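Local coordinates for protein flavodoxin (Streptococcus pneumoniae serotype 4, PDB 5LJL) that binds FMN and probably serves as a low-potential electron donor to a number of redox enzymes, at residues I19-A24 with V34-C39. Numbering follows the deposited sequence.
Sequences IADIVA and VDVDEC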
loop_
_atom_site.group_PDB
_atom_site.type_symbol
_atom_site.label_atom_id
_atom_site.label_comp_id
_atom_site.label_asym_id
_atom_site.label_seq_id
_atom_site.Cartn_x
_atom_site.Cartn_y
_atom_site.Cartn_z
ATOM N N ILE A 19 -3.559 6.286 -7.066
ATOM C CA ILE A 19 -3.988 6.044 -5.674
ATOM C C ILE A 19 -2.853 6.179 -4.705
ATOM O O ILE A 19 -3.034 6.787 -3.633
ATOM C CB ILE A 19 -4.657 4.664 -5.616
ATOM C CG1 ILE A 19 -6.044 4.703 -6.321
ATOM C CG2 ILE A 19 -4.650 4.054 -4.226
ATOM C CD1 ILE A 19 -6.522 3.273 -6.678
ATOM N N ALA A 20 -1.692 5.595 -5.030
ATOM C CA ALA A 20 -0.486 5.735 -4.200
ATOM C C ALA A 20 -0.162 7.228 -4.024
ATOM O O ALA A 20 0.214 7.710 -2.939
ATOM C CB ALA A 20 0.683 5.012 -4.881
ATOM N N ASP A 21 -0.217 7.939 -5.144
ATOM C CA ASP A 21 0.067 9.371 -5.163
ATOM C C ASP A 21 -0.885 10.226 -4.330
ATOM O O ASP A 21 -0.400 11.185 -3.662
ATOM C CB ASP A 21 0.162 9.859 -6.617
ATOM C CG ASP A 21 1.426 9.392 -7.319
ATOM O OD1 ASP A 21 2.485 9.062 -6.673
ATOM O OD2 ASP A 21 1.349 9.406 -8.587
ATOM N N ILE A 22 -2.170 9.874 -4.322
ATOM C CA ILE A 22 -3.123 10.546 -3.463
ATOM C C ILE A 22 -2.744 10.392 -1.987
ATOM O O ILE A 22 -2.849 11.351 -1.197
ATOM C CB ILE A 22 -4.551 10.050 -3.747
ATOM C CG1 ILE A 22 -4.984 10.497 -5.132
ATOM C CG2 ILE A 22 -5.573 10.399 -2.667
ATOM C CD1 ILE A 22 -6.045 9.629 -5.751
ATOM N N VAL A 23 -2.418 9.152 -1.603
ATOM C CA VAL A 23 -2.028 8.905 -0.220
ATOM C C VAL A 23 -0.749 9.652 0.153
ATOM O O VAL A 23 -0.714 10.323 1.183
ATOM C CB VAL A 23 -1.859 7.384 0.014
ATOM C CG1 VAL A 23 -1.292 7.108 1.393
ATOM C CG2 VAL A 23 -3.216 6.656 -0.191
ATOM N N ALA A 24 0.272 9.592 -0.726
ATOM C CA ALA A 24 1.537 10.273 -0.539
ATOM C C ALA A 24 1.328 11.760 -0.352
ATOM O O ALA A 24 1.945 12.319 0.523
ATOM C CB ALA A 24 2.443 10.094 -1.730
ATOM N N VAL A 34 7.954 11.373 2.688
ATOM C CA VAL A 34 7.429 10.187 2.004
ATOM C C VAL A 34 8.224 9.804 0.768
ATOM O O VAL A 34 8.566 10.684 -0.063
ATOM C CB VAL A 34 5.875 10.077 1.952
ATOM C CG1 VAL A 34 5.107 11.166 2.689
ATOM C CG2 VAL A 34 5.230 9.446 0.709
ATOM N N ASP A 35 8.547 8.518 0.691
ATOM C CA ASP A 35 9.092 7.929 -0.541
ATOM C C ASP A 35 7.968 7.172 -1.255
ATOM O O ASP A 35 7.241 6.440 -0.578
ATOM C CB ASP A 35 10.190 6.937 -0.183
ATOM C CG ASP A 35 11.353 7.568 0.545
ATOM O OD1 ASP A 35 11.637 8.770 0.309
ATOM O OD2 ASP A 35 11.946 6.875 1.380
ATOM N N VAL A 36 7.846 7.289 -2.579
ATOM C CA VAL A 36 6.833 6.597 -3.398
ATOM C C VAL A 36 7.635 5.923 -4.516
ATOM O O VAL A 36 8.306 6.601 -5.320
ATOM C CB VAL A 36 5.798 7.567 -4.021
ATOM C CG1 VAL A 36 4.722 6.857 -4.847
ATOM C CG2 VAL A 36 5.135 8.435 -2.949
ATOM N N ASP A 37 7.631 4.605 -4.532
ATOM C CA ASP A 37 8.455 3.867 -5.502
ATOM C C ASP A 37 7.700 2.696 -6.084
ATOM O O ASP A 37 6.955 2.023 -5.383
ATOM C CB ASP A 37 9.682 3.339 -4.802
ATOM C CG ASP A 37 10.601 4.428 -4.326
ATOM O OD1 ASP A 37 11.370 4.984 -5.146
ATOM O OD2 ASP A 37 10.557 4.767 -3.145
ATOM N N GLU A 38 7.931 2.424 -7.380
ATOM C CA GLU A 38 7.439 1.197 -7.985
ATOM C C GLU A 38 8.192 0.050 -7.420
ATOM O O GLU A 38 9.392 0.209 -7.060
ATOM C CB GLU A 38 7.560 1.250 -9.503
ATOM C CG GLU A 38 6.698 0.215 -10.173
ATOM C CD GLU A 38 6.997 0.054 -11.650
ATOM O OE1 GLU A 38 7.887 0.791 -12.179
ATOM O OE2 GLU A 38 6.349 -0.845 -12.265
ATOM N N CYS A 39 7.486 -1.067 -7.226
ATOM C CA CYS A 39 8.053 -2.227 -6.584
ATOM C C CYS A 39 9.304 -2.792 -7.248
ATOM O O CYS A 39 10.125 -3.348 -6.518
ATOM C CB CYS A 39 6.997 -3.320 -6.421
ATOM S SG CYS A 39 6.386 -4.049 -7.950
#
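In the first beta-alpha-beta crossover of this flavodoxin, made of strand 4-9, helix 15-29 and strand 33-38, a helix settles on an edge strand through small residues set against branched ones: A24 of the helix meets both V34 and V36 of the strand, and A20 meets V36. The axes of helix segment 19-24 and strand segment 34-38 run almost exactly antiparallel, at 173°, as expected when the helix carries the chain back between two parallel strands. These short axes approach to 9.4 Å, a spacing bridged by the methyls of the alanines and valines.

A24 and V36 carry most of the contact. The CB of A24 points at the strand and touches a methyl from each valine, V34 CG2 at 3.8 Å and V36 CG2 at 3.4 Å, the latter tighter than usual for two carbons. V36 divides its two branches between successive turns of the helix. With CG1 anti to the backbone N (chi1 -179°), CG2 is swung beside that nitrogen and meets A24, while CG1 reaches back toward the preceding turn, where A20 CB lies at a looser 4.4 Å.

I7 of the neighbouring strand 4-9 touches both A24 and V34, so the apolar layer continues inward from the edge strand. D35, facing away from the helix, forms a salt bridge with K6 instead. The partly exposed D21 crosses the V36 side chain at about a right angle, and its carboxylate oxygen OD1 rests 3.6 Å from V36 CG1.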